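GDNF family receptor alpha-3 (PDB 2GH0) serves as the cell-surface receptor for the neurotrophic growth factor artemin, whose binding leads to autophosphorylation and activation of the RET receptor. Local coordinates at residues D74-P87 with I146-T160. Numbering follows the deposited sequence.
Sequences DRGCGERRRNTIAP and IGTAMTPNFVSNVNT. With NAG (2-acetamido-2-deoxy-beta-D-glucopyranose), chain E.
Arg-81 lays its aliphatic chain and guanidinium over one face of the Phe-154 ring, with CD 3.9 Å from the ring centroid in a CH-pi contact. A bend at chi3 folds the chain over the ring, bringing CZ 4.7 Å from the centroid in a cation-pi stack with the two planes 27° apart. Water 1, in the guanidinium plane, accepts from Arg-81 NE and donates to Gly-78 O and Ser-156 O, while NH1 bonds to the carbonyl of Cys-68; these bonds probably fix the rotation of the group over the ring. On the same helix, Gly-78 brings its CA to 3.6 Å from Asn-157 O, a nearly straight CA-H...O contact at the closest approach of the two backbones. Helix 75-83 belongs to the first GDNF/GAS1 domain of this receptor fragment and runs almost antiparallel (170°) to strand 152-154 of the second, whose hairpin partner is strand 162-164. Beyond Phe-154, Asn-153 ND2 donates to Arg-82 O over 2.8 Å, in the carbonyl plane on a lone pair and almost linear at 177°. Its OD1 takes a bond from water 2, which also joins Arg-81 O and Ile-85 N. Ile-85 continues the seam, its CD1 meeting Thr-151 CG2 tip to tip at 3.6 Å and its CG2 packing against Ile-146 CG2. At the other end, Val-158 CG1 sits over one face of the Arg-75 guanidinium, toward its rim, 3.4 Å from NE; the residue after Val-158, Asn-159, carries an N-linked glycan.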
ATOM      1  N   ASP C  74     -33.728   6.516 -37.840  1.00 40.51           N
ATOM      2  CA  ASP C  74     -32.893   6.118 -36.702  1.00 39.95           C
ATOM      3  C   ASP C  74     -32.611   7.360 -35.841  1.00 38.52           C
ATOM      4  O   ASP C  74     -31.547   7.981 -35.953  1.00 37.31           O
ATOM      5  CB  ASP C  74     -31.589   5.476 -37.193  1.00 39.72           C
ATOM      6  CG  ASP C  74     -30.767   4.857 -36.063  1.00 40.88           C
ATOM      7  OD1 ASP C  74     -31.081   5.120 -34.870  1.00 40.78           O
ATOM      8  OD2 ASP C  74     -29.816   4.083 -36.384  1.00 38.56           O
ATOM      9  N   ARG C  75     -33.577   7.721 -34.998  1.00 37.52           N
ATOM     10  CA  ARG C  75     -33.496   8.967 -34.258  1.00 38.60           C
ATOM     11  C   ARG C  75     -32.414   8.922 -33.192  1.00 36.96           C
ATOM     12  O   ARG C  75     -31.831   9.955 -32.874  1.00 36.75           O
ATOM     13  CB  ARG C  75     -34.862   9.374 -33.645  1.00 38.02           C
ATOM     14  CG  ARG C  75     -35.987   9.653 -34.680  1.00 42.91           C
ATOM     15  CD  ARG C  75     -37.123  10.496 -34.089  1.00 42.52           C
ATOM     16  NE  ARG C  75     -38.047  11.052 -35.107  1.00 52.64           N
ATOM     17  CZ  ARG C  75     -38.580  12.285 -35.059  1.00 56.67           C
ATOM     18  NH1 ARG C  75     -38.278  13.109 -34.044  1.00 60.82           N
ATOM     19  NH2 ARG C  75     -39.399  12.725 -36.031  1.00 54.44           N
ATOM     20  N   GLY C  76     -32.142   7.737 -32.663  1.00 35.78           N
ATOM     21  CA  GLY C  76     -31.020   7.531 -31.710  1.00 36.23           C
ATOM     22  C   GLY C  76     -29.675   7.910 -32.326  1.00 35.78           C
ATOM     23  O   GLY C  76     -28.866   8.674 -31.731  1.00 35.81           O
ATOM     24  N   CYS C  77     -29.426   7.432 -33.544  1.00 35.40           N
ATOM     25  CA  CYS C  77     -28.198   7.825 -34.268  1.00 34.19           C
ATOM     26  C   CYS C  77     -28.139   9.322 -34.517  1.00 35.30           C
ATOM     27  O   CYS C  77     -27.112   9.994 -34.278  1.00 34.35           O
ATOM     28  CB  CYS C  77     -28.116   7.025 -35.585  1.00 35.25           C
ATOM     29  SG  CYS C  77     -26.692   7.263 -36.607  1.00 38.36           S
ATOM     30  N   GLY C  78     -29.246   9.879 -35.003  1.00 33.84           N
ATOM     31  CA  GLY C  78     -29.235  11.304 -35.296  1.00 33.81           C
ATOM     32  C   GLY C  78     -29.006  12.141 -34.072  1.00 32.71           C
ATOM     33  O   GLY C  78     -28.372  13.182 -34.166  1.00 34.52           O
ATOM     34  N   GLU C  79     -29.574  11.718 -32.942  1.00 34.18           N
ATOM     35  CA  GLU C  79     -29.423  12.425 -31.673  1.00 35.85           C
ATOM     36  C   GLU C  79     -27.974  12.314 -31.204  1.00 33.90           C
ATOM     37  O   GLU C  79     -27.403  13.278 -30.732  1.00 33.50           O
ATOM     38  CB  GLU C  79     -30.350  11.874 -30.577  1.00 36.46           C
ATOM     39  CG  GLU C  79     -30.284  12.607 -29.262  1.00 46.79           C
ATOM     40  CD  GLU C  79     -31.263  12.063 -28.194  1.00 53.57           C
ATOM     41  OE1 GLU C  79     -32.010  11.097 -28.491  1.00 60.50           O
ATOM     42  OE2 GLU C  79     -31.272  12.602 -27.060  1.00 57.97           O
ATOM     43  N   ARG C  80     -27.387  11.134 -31.311  1.00 33.11           N
ATOM     44  CA  ARG C  80     -25.940  11.008 -31.001  1.00 33.57           C
ATOM     45  C   ARG C  80     -25.129  11.980 -31.851  1.00 32.39           C
ATOM     46  O   ARG C  80     -24.347  12.772 -31.324  1.00 34.09           O
ATOM     47  CB  ARG C  80     -25.457   9.583 -31.247  1.00 33.03           C
ATOM     48  CG  ARG C  80     -23.952   9.502 -31.228  1.00 34.40           C
ATOM     49  CD  ARG C  80     -23.475   8.086 -31.280  1.00 35.12           C
ATOM     50  NE  ARG C  80     -22.211   8.236 -30.624  1.00 50.34           N
ATOM     51  CZ  ARG C  80     -21.939   7.899 -29.378  1.00 41.74           C
ATOM     52  NH1 ARG C  80     -22.783   7.202 -28.602  1.00 43.08           N
ATOM     53  NH2 ARG C  80     -20.745   8.188 -28.970  1.00 44.26           N
ATOM     54  N   ARG C  81     -25.367  11.964 -33.157  1.00 32.52           N
ATOM     55  CA  ARG C  81     -24.609  12.859 -34.063  1.00 32.14           C
ATOM     56  C   ARG C  81     -24.784  14.307 -33.707  1.00 33.31           C
ATOM     57  O   ARG C  81     -23.798  15.069 -33.664  1.00 33.16           O
ATOM     58  CB  ARG C  81     -25.078  12.722 -35.513  1.00 31.68           C
ATOM     59  CG  ARG C  81     -24.236  13.466 -36.505  1.00 32.32           C
ATOM     60  CD  ARG C  81     -24.634  13.011 -37.921  1.00 32.12           C
ATOM     61  NE  ARG C  81     -26.046  13.346 -38.162  1.00 34.44           N
ATOM     62  CZ  ARG C  81     -26.752  12.818 -39.147  1.00 37.77           C
ATOM     63  NH1 ARG C  81     -26.190  11.906 -39.987  1.00 36.01           N
ATOM     64  NH2 ARG C  81     -28.011  13.187 -39.314  1.00 36.08           N
ATOM     65  N   ARG C  82     -26.029  14.716 -33.420  1.00 33.16           N
ATOM     66  CA  ARG C  82     -26.322  16.132 -33.057  1.00 33.20           C
ATOM     67  C   ARG C  82     -25.696  16.574 -31.714  1.00 32.74           C
ATOM     68  O   ARG C  82     -25.457  17.780 -31.452  1.00 33.50           O
ATOM     69  CB  ARG C  82     -27.877  16.297 -33.011  1.00 34.66           C
ATOM     70  CG  ARG C  82     -28.363  17.708 -33.027  1.00 37.07           C
ATOM     71  CD  ARG C  82     -29.910  17.722 -32.967  1.00 33.85           C
ATOM     72  NE  ARG C  82     -30.487  17.151 -31.770  1.00 40.13           N
ATOM     73  CZ  ARG C  82     -30.493  17.785 -30.598  1.00 46.46           C
ATOM     74  NH1 ARG C  82     -29.949  19.002 -30.503  1.00 48.33           N
ATOM     75  NH2 ARG C  82     -31.025  17.221 -29.516  1.00 49.15           N
ATOM     76  N   ASN C  83     -25.473  15.614 -30.820  1.00 32.85           N
ATOM     77  CA  ASN C  83     -24.858  15.947 -29.512  1.00 33.32           C
ATOM     78  C   ASN C  83     -23.401  15.633 -29.325  1.00 33.27           C
ATOM     79  O   ASN C  83     -22.855  15.852 -28.222  1.00 31.03           O
ATOM     80  CB  ASN C  83     -25.673  15.307 -28.400  1.00 31.99           C
ATOM     81  CG  ASN C  83     -27.044  15.987 -28.266  1.00 38.64           C
ATOM     82  OD1 ASN C  83     -27.126  17.068 -27.700  1.00 40.83           O
ATOM     83  ND2 ASN C  83     -28.085  15.417 -28.888  1.00 39.66           N
ATOM     84  N   THR C  84     -22.792  15.148 -30.401  1.00 32.84           N
ATOM     85  CA  THR C  84     -21.389  14.790 -30.401  1.00 32.67           C
ATOM     86  C   THR C  84     -20.458  15.908 -29.951  1.00 33.85           C
ATOM     87  O   THR C  84     -19.507  15.618 -29.207  1.00 33.93           O
ATOM     88  CB  THR C  84     -20.976  14.114 -31.728  1.00 33.48           C
ATOM     89  OG1 THR C  84     -21.617  12.845 -31.786  1.00 33.29           O
ATOM     90  CG2 THR C  84     -19.464  13.928 -31.829  1.00 33.14           C
ATOM     91  N   ILE C  85     -20.708  17.170 -30.365  1.00 32.61           N
ATOM     92  CA  ILE C  85     -19.885  18.297 -29.910  1.00 35.13           C
ATOM     93  C   ILE C  85     -20.390  18.943 -28.617  1.00 34.85           C
ATOM     94  O   ILE C  85     -19.959  20.045 -28.254  1.00 35.84           O
ATOM     95  CB  ILE C  85     -19.680  19.432 -31.028  1.00 35.82           C
ATOM     96  CG1 ILE C  85     -20.995  20.113 -31.521  1.00 43.17           C
ATOM     97  CG2 ILE C  85     -18.852  18.906 -32.225  1.00 40.97           C
ATOM     98  CD1 ILE C  85     -20.766  21.274 -32.376  1.00 46.92           C
ATOM     99  N   ALA C  86     -21.321  18.276 -27.932  1.00 35.05           N
ATOM    100  CA  ALA C  86     -21.898  18.805 -26.664  1.00 34.35           C
ATOM    101  C   ALA C  86     -22.480  20.247 -26.840  1.00 35.17           C
ATOM    102  O   ALA C  86     -22.036  21.175 -26.154  1.00 34.36           O
ATOM    103  CB  ALA C  86     -20.826  18.787 -25.544  1.00 33.74           C
ATOM    104  N   PRO C  87     -23.488  20.430 -27.727  1.00 35.09           N
ATOM    105  CA  PRO C  87     -24.001  21.805 -28.035  1.00 35.82           C
ATOM    106  C   PRO C  87     -24.659  22.498 -26.805  1.00 36.49           C
ATOM    107  O   PRO C  87     -24.614  23.761 -26.646  1.00 36.66           O
ATOM    108  CB  PRO C  87     -25.014  21.568 -29.199  1.00 35.02           C
ATOM    109  CG  PRO C  87     -25.454  20.077 -29.039  1.00 34.72           C
ATOM    110  CD  PRO C  87     -24.206  19.376 -28.480  1.00 35.07           C
ATOM    111  N   ILE C 146     -15.587  24.719 -35.311  1.00 33.27           N
ATOM    112  CA  ILE C 146     -16.153  24.116 -34.111  1.00 33.63           C
ATOM    113  C   ILE C 146     -15.299  24.434 -32.898  1.00 33.87           C
ATOM    114  O   ILE C 146     -14.081  24.207 -32.910  1.00 34.80           O
ATOM    115  CB  ILE C 146     -16.391  22.617 -34.311  1.00 34.75           C
ATOM    116  CG1 ILE C 146     -17.404  22.441 -35.377  1.00 37.21           C
ATOM    117  CG2 ILE C 146     -17.081  21.990 -33.095  1.00 34.73           C
ATOM    118  CD1 ILE C 146     -17.559  21.085 -35.821  1.00 55.07           C
ATOM    119  N   GLY C 147     -15.915  25.082 -31.897  1.00 33.15           N
ATOM    120  CA  GLY C 147     -15.150  25.667 -30.782  1.00 33.48           C
ATOM    121  C   GLY C 147     -14.935  27.191 -30.901  1.00 35.26           C
ATOM    122  O   GLY C 147     -14.384  27.821 -29.969  1.00 33.23           O
ATOM    123  N   THR C 148     -15.310  27.790 -32.027  1.00 35.11           N
ATOM    124  CA  THR C 148     -15.260  29.259 -32.149  1.00 36.93           C
ATOM    125  C   THR C 148     -16.623  29.852 -31.777  1.00 36.31           C
ATOM    126  O   THR C 148     -17.577  29.118 -31.502  1.00 35.77           O
ATOM    127  CB  THR C 148     -14.930  29.716 -33.578  1.00 38.10           C
ATOM    128  OG1 THR C 148     -16.036  29.384 -34.460  1.00 36.11           O
ATOM    129  CG2 THR C 148     -13.601  29.130 -34.097  1.00 38.60           C
ATOM    130  N   ALA C 149     -16.740  31.176 -31.793  1.00 36.63           N
ATOM    131  CA  ALA C 149     -18.050  31.797 -31.657  1.00 36.89           C
ATOM    132  C   ALA C 149     -18.991  31.366 -32.789  1.00 37.17           C
ATOM    133  O   ALA C 149     -20.217  31.362 -32.606  1.00 39.66           O
ATOM    134  CB  ALA C 149     -17.943  33.353 -31.609  1.00 38.01           C
ATOM    135  N   MET C 150     -18.449  30.991 -33.951  1.00 35.23           N
ATOM    136  CA  MET C 150     -19.290  30.593 -35.063  1.00 34.52           C
ATOM    137  C   MET C 150     -19.405  29.094 -35.173  1.00 33.29           C
ATOM    138  O   MET C 150     -19.261  28.584 -36.283  1.00 34.90           O
ATOM    139  CB  MET C 150     -18.707  31.077 -36.398  1.00 34.30           C
ATOM    140  CG  MET C 150     -18.477  32.584 -36.498  1.00 40.31           C
ATOM    141  SD  MET C 150     -19.958  33.509 -36.697  1.00 44.00           S
ATOM    142  CE  MET C 150     -20.227  33.606 -38.434  1.00 43.09           C
ATOM    143  N   THR C 151     -19.741  28.387 -34.086  1.00 33.02           N
ATOM    144  CA  THR C 151     -19.723  26.896 -34.130  1.00 32.99           C
ATOM    145  C   THR C 151     -20.957  26.416 -34.849  1.00 33.17           C
ATOM    146  O   THR C 151     -22.086  26.758 -34.416  1.00 33.56           O
ATOM    147  CB  THR C 151     -19.642  26.273 -32.671  1.00 32.89           C
ATOM    148  OG1 THR C 151     -18.343  26.534 -32.157  1.00 33.46           O
ATOM    149  CG2 THR C 151     -19.906  24.751 -32.660  1.00 31.04           C
ATOM    150  N   PRO C 152     -20.784  25.667 -35.957  1.00 33.69           N
ATOM    151  CA  PRO C 152     -21.917  25.069 -36.651  1.00 32.86           C
ATOM    152  C   PRO C 152     -22.324  23.696 -36.080  1.00 33.97           C
ATOM    153  O   PRO C 152     -21.481  22.985 -35.413  1.00 33.31           O
ATOM    154  CB  PRO C 152     -21.359  24.886 -38.074  1.00 34.19           C
ATOM    155  CG  PRO C 152     -19.943  24.583 -37.907  1.00 34.03           C
ATOM    156  CD  PRO C 152     -19.509  25.335 -36.647  1.00 33.70           C
ATOM    157  N   ASN C 153     -23.563  23.267 -36.317  1.00 33.00           N
ATOM    158  CA  ASN C 153     -23.895  21.903 -35.843  1.00 32.95           C
ATOM    159  C   ASN C 153     -25.132  21.374 -36.559  1.00 32.72           C
ATOM    160  O   ASN C 153     -25.887  22.146 -37.111  1.00 31.72           O
ATOM    161  CB  ASN C 153     -24.205  21.928 -34.328  1.00 32.87           C
ATOM    162  CG  ASN C 153     -24.273  20.503 -33.705  1.00 34.79           C
ATOM    163  OD1 ASN C 153     -23.527  19.611 -34.121  1.00 37.42           O
ATOM    164  ND2 ASN C 153     -25.201  20.302 -32.715  1.00 33.84           N
ATOM    165  N   PHE C 154     -25.354  20.064 -36.509  1.00 30.97           N
ATOM    166  CA  PHE C 154     -26.586  19.475 -37.060  1.00 31.22           C
ATOM    167  C   PHE C 154     -27.797  20.033 -36.301  1.00 31.78           C
ATOM    168  O   PHE C 154     -27.770  20.188 -35.098  1.00 31.99           O
ATOM    169  CB  PHE C 154     -26.566  17.941 -36.938  1.00 31.92           C
ATOM    170  CG  PHE C 154     -25.462  17.339 -37.773  1.00 32.04           C
ATOM    171  CD1 PHE C 154     -24.226  17.059 -37.223  1.00 35.54           C
ATOM    172  CD2 PHE C 154     -25.655  17.180 -39.148  1.00 30.46           C
ATOM    173  CE1 PHE C 154     -23.198  16.560 -38.012  1.00 33.03           C
ATOM    174  CE2 PHE C 154     -24.650  16.689 -39.960  1.00 36.94           C
ATOM    175  CZ  PHE C 154     -23.410  16.327 -39.383  1.00 36.38           C
ATOM    176  N   VAL C 155     -28.895  20.238 -37.003  1.00 32.80           N
ATOM    177  CA  VAL C 155     -30.038  20.887 -36.380  1.00 32.66           C
ATOM    178  C   VAL C 155     -31.088  19.847 -36.008  1.00 33.01           C
ATOM    179  O   VAL C 155     -31.986  20.130 -35.179  1.00 33.00           O
ATOM    180  CB  VAL C 155     -30.654  21.946 -37.337  1.00 33.43           C
ATOM    181  CG1 VAL C 155     -29.590  22.973 -37.760  1.00 38.26           C
ATOM    182  CG2 VAL C 155     -31.236  21.299 -38.528  1.00 33.64           C
ATOM    183  N   SER C 156     -31.001  18.669 -36.608  1.00 30.40           N
ATOM    184  CA  SER C 156     -32.058  17.677 -36.480  1.00 33.20           C
ATOM    185  C   SER C 156     -31.564  16.290 -36.141  1.00 33.06           C
ATOM    186  O   SER C 156     -30.419  15.951 -36.477  1.00 33.55           O
ATOM    187  CB  SER C 156     -32.872  17.597 -37.818  1.00 32.85           C
ATOM    188  OG  SER C 156     -33.839  16.568 -37.784  1.00 32.59           O
ATOM    189  N   ASN C 157     -32.430  15.473 -35.542  1.00 33.46           N
ATOM    190  CA  ASN C 157     -32.115  14.031 -35.416  1.00 35.76           C
ATOM    191  C   ASN C 157     -32.681  13.179 -36.556  1.00 35.90           C
ATOM    192  O   ASN C 157     -32.526  11.959 -36.552  1.00 35.60           O
ATOM    193  CB  ASN C 157     -32.574  13.456 -34.066  1.00 37.45           C
ATOM    194  CG  ASN C 157     -33.974  13.780 -33.741  1.00 41.62           C
ATOM    195  OD1 ASN C 157     -34.814  14.046 -34.646  1.00 44.35           O
ATOM    196  ND2 ASN C 157     -34.274  13.803 -32.428  1.00 40.88           N
ATOM    197  N   VAL C 158     -33.363  13.825 -37.517  1.00 35.82           N
ATOM    198  CA  VAL C 158     -33.969  13.100 -38.652  1.00 37.09           C
ATOM    199  C   VAL C 158     -33.492  13.552 -40.055  1.00 36.14           C
ATOM    200  O   VAL C 158     -34.048  13.084 -41.049  1.00 36.11           O
ATOM    201  CB  VAL C 158     -35.513  13.182 -38.680  1.00 38.04           C
ATOM    202  CG1 VAL C 158     -36.108  12.567 -37.480  1.00 41.79           C
ATOM    203  CG2 VAL C 158     -35.986  14.636 -38.857  1.00 38.88           C
ATOM    204  N   ASN C 159     -32.537  14.483 -40.139  1.00 32.54           N
ATOM    205  CA  ASN C 159     -31.943  14.838 -41.414  1.00 32.70           C
ATOM    206  C   ASN C 159     -30.550  15.364 -41.174  1.00 32.56           C
ATOM    207  O   ASN C 159     -30.128  15.406 -40.005  1.00 33.66           O
ATOM    208  CB  ASN C 159     -32.812  15.848 -42.196  1.00 30.51           C
ATOM    209  CG  ASN C 159     -32.871  17.212 -41.543  1.00 32.92           C
ATOM    210  OD1 ASN C 159     -31.871  17.725 -41.074  1.00 31.33           O
ATOM    211  ND2 ASN C 159     -34.087  17.791 -41.487  1.00 27.22           N
ATOM    212  N   THR C 160     -29.823  15.756 -42.240  1.00 32.91           N
ATOM    213  CA  THR C 160     -28.386  16.088 -42.086  1.00 34.07           C
ATOM    214  C   THR C 160     -28.102  17.580 -42.182  1.00 34.56           C
ATOM    215  O   THR C 160     -26.952  17.953 -42.467  1.00 32.80           O
ATOM    216  CB  THR C 160     -27.504  15.398 -43.193  1.00 36.08           C
ATOM    217  OG1 THR C 160     -28.109  15.578 -44.468  1.00 35.08           O
ATOM    218  CG2 THR C 160     -27.512  13.917 -42.985  1.00 37.44           C
TER
HETATM  219  C1  NAG E   1     -34.227  19.109 -40.920  1.00 32.33           C
HETATM  220  C2  NAG E   1     -34.970  19.982 -41.975  1.00 31.11           C
HETATM  221  C3  NAG E   1     -35.361  21.306 -41.355  1.00 30.01           C
HETATM  222  C4  NAG E   1     -36.125  21.183 -40.046  1.00 30.06           C
HETATM  223  C5  NAG E   1     -35.296  20.239 -39.180  1.00 32.00           C
HETATM  224  C6  NAG E   1     -35.795  19.861 -37.779  1.00 35.23           C
HETATM  225  C7  NAG E   1     -34.420  20.011 -44.398  1.00 35.60           C
HETATM  226  C8  NAG E   1     -33.460  20.599 -45.389  1.00 37.25           C
HETATM  227  N2  NAG E   1     -34.087  20.279 -43.129  1.00 35.49           N
HETATM  228  O3  NAG E   1     -36.059  22.004 -42.332  1.00 30.45           O
HETATM  229  O4  NAG E   1     -35.961  22.480 -39.508  1.00 33.02           O
HETATM  230  O5  NAG E   1     -35.151  19.009 -39.845  1.00 30.52           O
HETATM  231  O6  NAG E   1     -37.092  19.524 -38.010  1.00 41.75           O
HETATM  232  O7  NAG E   1     -35.452  19.418 -44.743  1.00 33.73           O
HETATM  233  O   HOH W   1     -28.141  14.740 -36.539  1.00 24.54           O
HETATM  234  O   HOH W   2     -22.487  17.419 -32.796  1.00 26.23           O
HETATM  235  O   HOH W   3     -29.116  20.999 -32.807  1.00 40.55           O